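Local coordinates for protein Pcdhgc3 (Mus musculus, PDB 4ZI8) that probably mediates calcium-dependent adhesion between cells and may help establish and maintain specific neuronal connections in the brain, at residues 159-173 with 181-193. Numbering follows the deposited sequence.
Sequences LQTYELSHNEYFALR and TKYAELVLERALD. With CA (calcium ion), chain R.
Ala171 and Val187 exchange two backbone hydrogen bonds, as do Arg173 and Glu185, which makes 170-173 and 182-188 neighbouring antiparallel strands. Beyond them Tyr169 O accepts from both Glu189 N (2.7 Å) and Arg190 N (3.1 Å). Arg190, long and bent at chi3 (45°), turns NH1 onto Glu168, where it donates to the backbone O (2.8 Å) and, in a salt bridge, to the anti lone pair of OE2 (2.7 Å); carboxylate and guanidinium lie nearly coplanar. Leucine branches end in methyls that can rest on a ring face as CH-pi contacts: Leu186 CD1 lies over Phe170 (3.9 Å above its plane), and Leu192 CD2 over one face of Tyr169, whose other face carries Glu168 CG. Between the sheets Leu164 CD2 meets Leu186 CD2 (3.6 Å), the side chains crossing at about a right angle, and the small Ala184 CB covers one face of Tyr162. Tyrosine suits this buried place because its OH donates to Lys182 O (2.8 Å) and also bonds Ala149 N. A phenylalanine here would probably leave both without that partner. The two sheets form the Greek-key beta-sandwich of the second cadherin repeat; past Leu192, Asp193 OD1 binds calcium with Glu136, Glu195 and Asp229.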
loop_
_atom_site.group_PDB
_atom_site.type_symbol
_atom_site.label_atom_id
_atom_site.label_comp_id
_atom_site.label_asym_id
_atom_site.label_seq_id
_atom_site.Cartn_x
_atom_site.Cartn_y
_atom_site.Cartn_z
ATOM N N LEU B 159 -5.761 -30.151 0.046
ATOM C CA LEU B 159 -4.695 -29.157 -0.184
ATOM C C LEU B 159 -3.573 -29.327 0.828
ATOM O O LEU B 159 -3.832 -29.367 2.036
ATOM C CB LEU B 159 -5.276 -27.740 -0.109
ATOM C CG LEU B 159 -4.283 -26.592 -0.411
ATOM C CD1 LEU B 159 -3.740 -26.694 -1.812
ATOM C CD2 LEU B 159 -4.960 -25.261 -0.255
ATOM N N GLN B 160 -2.337 -29.461 0.345
ATOM C CA GLN B 160 -1.187 -29.588 1.231
ATOM C C GLN B 160 -0.225 -28.386 1.178
ATOM O O GLN B 160 0.346 -27.990 2.205
ATOM C CB GLN B 160 -0.403 -30.857 0.901
ATOM C CG GLN B 160 -1.219 -32.143 1.169
ATOM C CD GLN B 160 -1.841 -32.202 2.554
ATOM O OE1 GLN B 160 -1.183 -31.918 3.560
ATOM N NE2 GLN B 160 -3.125 -32.576 2.615
ATOM N N THR B 161 0.001 -27.835 -0.006
ATOM C CA THR B 161 0.975 -26.761 -0.064
ATOM C C THR B 161 0.814 -25.921 -1.311
ATOM O O THR B 161 -0.062 -26.199 -2.137
ATOM C CB THR B 161 2.409 -27.308 0.028
ATOM O OG1 THR B 161 3.287 -26.229 0.384
ATOM C CG2 THR B 161 2.860 -27.936 -1.282
ATOM N N TYR B 162 1.627 -24.863 -1.397
ATOM C CA TYR B 162 1.644 -23.962 -2.542
ATOM C C TYR B 162 3.073 -23.772 -2.979
ATOM O O TYR B 162 3.986 -23.847 -2.147
ATOM C CB TYR B 162 1.063 -22.590 -2.198
ATOM C CG TYR B 162 -0.421 -22.494 -1.874
ATOM C CD1 TYR B 162 -0.864 -22.597 -0.562
ATOM C CD2 TYR B 162 -1.358 -22.213 -2.870
ATOM C CE1 TYR B 162 -2.212 -22.473 -0.239
ATOM C CE2 TYR B 162 -2.711 -22.065 -2.559
ATOM C CZ TYR B 162 -3.127 -22.203 -1.236
ATOM O OH TYR B 162 -4.450 -22.068 -0.894
ATOM N N GLU B 163 3.277 -23.538 -4.271
ATOM C CA GLU B 163 4.588 -23.208 -4.781
ATOM C C GLU B 163 4.449 -21.975 -5.643
ATOM O O GLU B 163 3.375 -21.711 -6.200
ATOM C CB GLU B 163 5.190 -24.354 -5.581
ATOM C CG GLU B 163 5.402 -25.571 -4.741
ATOM C CD GLU B 163 6.078 -26.692 -5.482
ATOM O OE1 GLU B 163 6.067 -26.679 -6.733
ATOM O OE2 GLU B 163 6.636 -27.582 -4.808
ATOM N N LEU B 164 5.541 -21.228 -5.745
ATOM C CA LEU B 164 5.558 -19.993 -6.503
ATOM C C LEU B 164 6.623 -20.078 -7.583
ATOM O O LEU B 164 7.714 -20.593 -7.359
ATOM C CB LEU B 164 5.803 -18.801 -5.582
ATOM C CG LEU B 164 5.739 -17.421 -6.233
ATOM C CD1 LEU B 164 4.300 -17.080 -6.665
ATOM C CD2 LEU B 164 6.340 -16.362 -5.280
ATOM N N SER B 165 6.290 -19.600 -8.776
ATOM C CA SER B 165 7.252 -19.559 -9.856
ATOM C C SER B 165 8.531 -18.798 -9.472
ATOM O O SER B 165 8.513 -17.835 -8.700
ATOM C CB SER B 165 6.615 -18.901 -11.079
ATOM O OG SER B 165 6.086 -17.647 -10.695
ATOM N N HIS B 166 9.635 -19.231 -10.051
ATOM C CA HIS B 166 10.922 -18.631 -9.826
ATOM C C HIS B 166 10.896 -17.165 -10.264
ATOM O O HIS B 166 10.523 -16.849 -11.389
ATOM C CB HIS B 166 11.975 -19.417 -10.587
ATOM C CG HIS B 166 13.362 -18.889 -10.433
ATOM N ND1 HIS B 166 14.057 -18.965 -9.245
ATOM C CD2 HIS B 166 14.194 -18.291 -11.321
ATOM C CE1 HIS B 166 15.257 -18.430 -9.408
ATOM N NE2 HIS B 166 15.366 -18.017 -10.660
ATOM N N ASN B 167 11.278 -16.269 -9.368
ATOM C CA ASN B 167 11.235 -14.841 -9.664
ATOM C C ASN B 167 12.247 -14.127 -8.792
ATOM O O ASN B 167 12.754 -14.698 -7.837
ATOM C CB ASN B 167 9.832 -14.281 -9.437
ATOM C CG ASN B 167 9.524 -14.067 -7.975
ATOM O OD1 ASN B 167 9.677 -12.958 -7.449
ATOM N ND2 ASN B 167 9.110 -15.131 -7.294
ATOM N N GLU B 168 12.544 -12.873 -9.082
ATOM C CA GLU B 168 13.636 -12.245 -8.348
ATOM C C GLU B 168 13.191 -11.317 -7.218
ATOM O O GLU B 168 14.048 -10.749 -6.544
ATOM C CB GLU B 168 14.558 -11.487 -9.310
ATOM C CG GLU B 168 14.026 -10.192 -9.798
ATOM C CD GLU B 168 15.053 -9.408 -10.639
ATOM O OE1 GLU B 168 14.936 -9.414 -11.887
ATOM O OE2 GLU B 168 15.971 -8.788 -10.049
ATOM N N TYR B 169 11.889 -11.175 -6.975
ATOM C CA TYR B 169 11.415 -10.198 -5.989
ATOM C C TYR B 169 10.700 -10.764 -4.766
ATOM O O TYR B 169 10.753 -10.164 -3.675
ATOM C CB TYR B 169 10.452 -9.210 -6.638
ATOM C CG TYR B 169 11.006 -8.489 -7.847
ATOM C CD1 TYR B 169 11.868 -7.399 -7.710
ATOM C CD2 TYR B 169 10.652 -8.897 -9.121
ATOM C CE1 TYR B 169 12.360 -6.752 -8.817
ATOM C CE2 TYR B 169 11.135 -8.261 -10.224
ATOM C CZ TYR B 169 11.987 -7.194 -10.076
ATOM O OH TYR B 169 12.453 -6.585 -11.214
ATOM N N PHE B 170 9.995 -11.875 -4.963
ATOM C CA PHE B 170 9.056 -12.400 -3.970
ATOM C C PHE B 170 9.388 -13.821 -3.512
ATOM O O PHE B 170 9.637 -14.718 -4.333
ATOM C CB PHE B 170 7.643 -12.410 -4.543
ATOM C CG PHE B 170 7.095 -11.053 -4.899
ATOM C CD1 PHE B 170 6.561 -10.230 -3.923
ATOM C CD2 PHE B 170 7.068 -10.629 -6.212
ATOM C CE1 PHE B 170 6.040 -9.006 -4.240
ATOM C CE2 PHE B 170 6.561 -9.396 -6.537
ATOM C CZ PHE B 170 6.032 -8.585 -5.549
ATOM N N ALA B 171 9.377 -14.044 -2.202
ATOM C CA ALA B 171 9.328 -15.415 -1.688
ATOM C C ALA B 171 7.876 -15.759 -1.368
ATOM O O ALA B 171 7.016 -14.871 -1.348
ATOM C CB ALA B 171 10.214 -15.587 -0.461
ATOM N N LEU B 172 7.603 -17.042 -1.147
ATOM C CA LEU B 172 6.256 -17.505 -0.801
ATOM C C LEU B 172 6.222 -18.014 0.624
ATOM O O LEU B 172 7.123 -18.738 1.039
ATOM C CB LEU B 172 5.794 -18.617 -1.741
ATOM C CG LEU B 172 4.271 -18.833 -1.772
ATOM C CD1 LEU B 172 3.593 -17.627 -2.417
ATOM C CD2 LEU B 172 3.875 -20.118 -2.512
ATOM N N ARG B 173 5.197 -17.644 1.385
ATOM C CA ARG B 173 4.925 -18.344 2.651
ATOM C C ARG B 173 3.597 -19.044 2.602
ATOM O O ARG B 173 2.657 -18.529 2.018
ATOM C CB ARG B 173 4.940 -17.392 3.825
ATOM C CG ARG B 173 6.246 -16.744 3.930
ATOM C CD ARG B 173 6.397 -16.023 5.204
ATOM N NE ARG B 173 7.757 -15.510 5.270
ATOM C CZ ARG B 173 8.186 -14.702 6.227
ATOM N NH1 ARG B 173 7.348 -14.322 7.184
ATOM N NH2 ARG B 173 9.441 -14.285 6.229
ATOM N N THR B 181 -7.182 -24.712 7.072
ATOM C CA THR B 181 -7.124 -24.335 5.676
ATOM C C THR B 181 -5.832 -23.588 5.459
ATOM O O THR B 181 -5.241 -23.069 6.400
ATOM C CB THR B 181 -8.298 -23.471 5.245
ATOM O OG1 THR B 181 -8.307 -22.271 6.014
ATOM C CG2 THR B 181 -9.624 -24.229 5.454
ATOM N N LYS B 182 -5.392 -23.533 4.219
ATOM C CA LYS B 182 -4.115 -22.940 3.951
ATOM C C LYS B 182 -4.248 -21.897 2.887
ATOM O O LYS B 182 -4.995 -22.081 1.901
ATOM C CB LYS B 182 -3.110 -23.994 3.514
ATOM C CG LYS B 182 -2.845 -25.082 4.543
ATOM C CD LYS B 182 -2.016 -26.191 3.939
ATOM C CE LYS B 182 -1.877 -27.364 4.891
ATOM N NZ LYS B 182 -0.896 -27.026 5.957
ATOM N N TYR B 183 -3.493 -20.817 3.080
ATOM C CA TYR B 183 -3.277 -19.827 2.041
ATOM C C TYR B 183 -1.808 -19.496 1.905
ATOM O O TYR B 183 -1.002 -19.725 2.821
ATOM C CB TYR B 183 -4.040 -18.550 2.334
ATOM C CG TYR B 183 -3.567 -17.811 3.563
ATOM C CD1 TYR B 183 -4.001 -18.180 4.838
ATOM C CD2 TYR B 183 -2.710 -16.717 3.451
ATOM C CE1 TYR B 183 -3.582 -17.489 5.958
ATOM C CE2 TYR B 183 -2.284 -16.025 4.565
ATOM C CZ TYR B 183 -2.722 -16.413 5.816
ATOM O OH TYR B 183 -2.295 -15.709 6.925
ATOM N N ALA B 184 -1.473 -18.937 0.754
ATOM C CA ALA B 184 -0.139 -18.450 0.513
ATOM C C ALA B 184 -0.109 -16.908 0.590
ATOM O O ALA B 184 -1.133 -16.245 0.394
ATOM C CB ALA B 184 0.339 -18.932 -0.834
ATOM N N GLU B 185 1.053 -16.344 0.896
ATOM C CA GLU B 185 1.245 -14.903 0.746
ATOM C C GLU B 185 2.570 -14.660 0.083
ATOM O O GLU B 185 3.533 -15.381 0.335
ATOM C CB GLU B 185 1.173 -14.186 2.092
ATOM C CG GLU B 185 2.168 -14.675 3.128
ATOM C CD GLU B 185 1.930 -14.065 4.511
ATOM O OE1 GLU B 185 0.972 -13.273 4.662
ATOM O OE2 GLU B 185 2.695 -14.396 5.448
ATOM N N LEU B 186 2.629 -13.677 -0.803
ATOM C CA LEU B 186 3.922 -13.224 -1.290
ATOM C C LEU B 186 4.622 -12.473 -0.192
ATOM O O LEU B 186 3.987 -11.762 0.580
ATOM C CB LEU B 186 3.796 -12.301 -2.489
ATOM C CG LEU B 186 3.101 -12.841 -3.715
ATOM C CD1 LEU B 186 3.025 -11.671 -4.666
ATOM C CD2 LEU B 186 3.890 -13.974 -4.319
ATOM N N VAL B 187 5.936 -12.614 -0.126
ATOM C CA VAL B 187 6.725 -11.773 0.748
ATOM C C VAL B 187 7.697 -11.019 -0.122
ATOM O O VAL B 187 8.487 -11.635 -0.850
ATOM C CB VAL B 187 7.490 -12.579 1.788
ATOM C CG1 VAL B 187 8.362 -11.647 2.630
ATOM C CG2 VAL B 187 6.513 -13.376 2.647
ATOM N N LEU B 188 7.665 -9.694 -0.038
ATOM C CA LEU B 188 8.552 -8.881 -0.875
ATOM C C LEU B 188 9.962 -8.967 -0.312
ATOM O O LEU B 188 10.225 -8.494 0.792
ATOM C CB LEU B 188 8.054 -7.448 -0.934
ATOM C CG LEU B 188 8.858 -6.535 -1.866
ATOM C CD1 LEU B 188 8.626 -6.944 -3.329
ATOM C CD2 LEU B 188 8.481 -5.084 -1.623
ATOM N N GLU B 189 10.859 -9.607 -1.064
ATOM C CA GLU B 189 12.215 -9.899 -0.597
ATOM C C GLU B 189 13.244 -8.909 -1.132
ATOM O O GLU B 189 14.216 -8.601 -0.457
ATOM C CB GLU B 189 12.622 -11.314 -1.005
ATOM C CG GLU B 189 11.749 -12.362 -0.426
ATOM C CD GLU B 189 12.452 -13.125 0.641
ATOM O OE1 GLU B 189 13.696 -13.198 0.573
ATOM O OE2 GLU B 189 11.773 -13.641 1.551
ATOM N N ARG B 190 13.027 -8.437 -2.360
ATOM C CA ARG B 190 13.848 -7.400 -2.966
ATOM C C ARG B 190 12.910 -6.327 -3.498
ATOM O O ARG B 190 11.878 -6.638 -4.077
ATOM C CB ARG B 190 14.737 -7.984 -4.079
ATOM C CG ARG B 190 15.541 -9.234 -3.620
ATOM C CD ARG B 190 16.498 -9.817 -4.673
ATOM N NE ARG B 190 17.298 -8.812 -5.388
ATOM C CZ ARG B 190 17.076 -8.449 -6.643
ATOM N NH1 ARG B 190 16.084 -8.996 -7.327
ATOM N NH2 ARG B 190 17.846 -7.554 -7.217
ATOM N N ALA B 191 13.249 -5.072 -3.269
ATOM C CA ALA B 191 12.444 -3.939 -3.729
ATOM C C ALA B 191 12.105 -4.026 -5.207
ATOM O O ALA B 191 12.943 -4.451 -6.014
ATOM C CB ALA B 191 13.169 -2.651 -3.460
ATOM N N LEU B 192 10.874 -3.652 -5.552
ATOM C CA LEU B 192 10.486 -3.503 -6.948
ATOM C C LEU B 192 11.111 -2.226 -7.490
ATOM O O LEU B 192 11.495 -1.342 -6.721
ATOM C CB LEU B 192 8.968 -3.445 -7.105
ATOM C CG LEU B 192 8.199 -4.650 -6.580
ATOM C CD1 LEU B 192 6.710 -4.357 -6.627
ATOM C CD2 LEU B 192 8.541 -5.877 -7.411
ATOM N N ASP B 193 11.185 -2.120 -8.814
ATOM C CA ASP B 193 11.777 -0.961 -9.455
ATOM C C ASP B 193 11.053 -0.710 -10.760
ATOM O O ASP B 193 11.276 -1.418 -11.725
ATOM C CB ASP B 193 13.264 -1.156 -9.703
ATOM C CG ASP B 193 13.918 0.075 -10.331
ATOM O OD1 ASP B 193 13.273 1.138 -10.421
ATOM O OD2 ASP B 193 15.092 -0.004 -10.729
HETATM CA CA CA R . 12.866 3.027 -9.197
HETATM O O HOH W 1 14.152 1.886 -7.757
HETATM O O HOH W 2 14.874 4.237 -9.894
#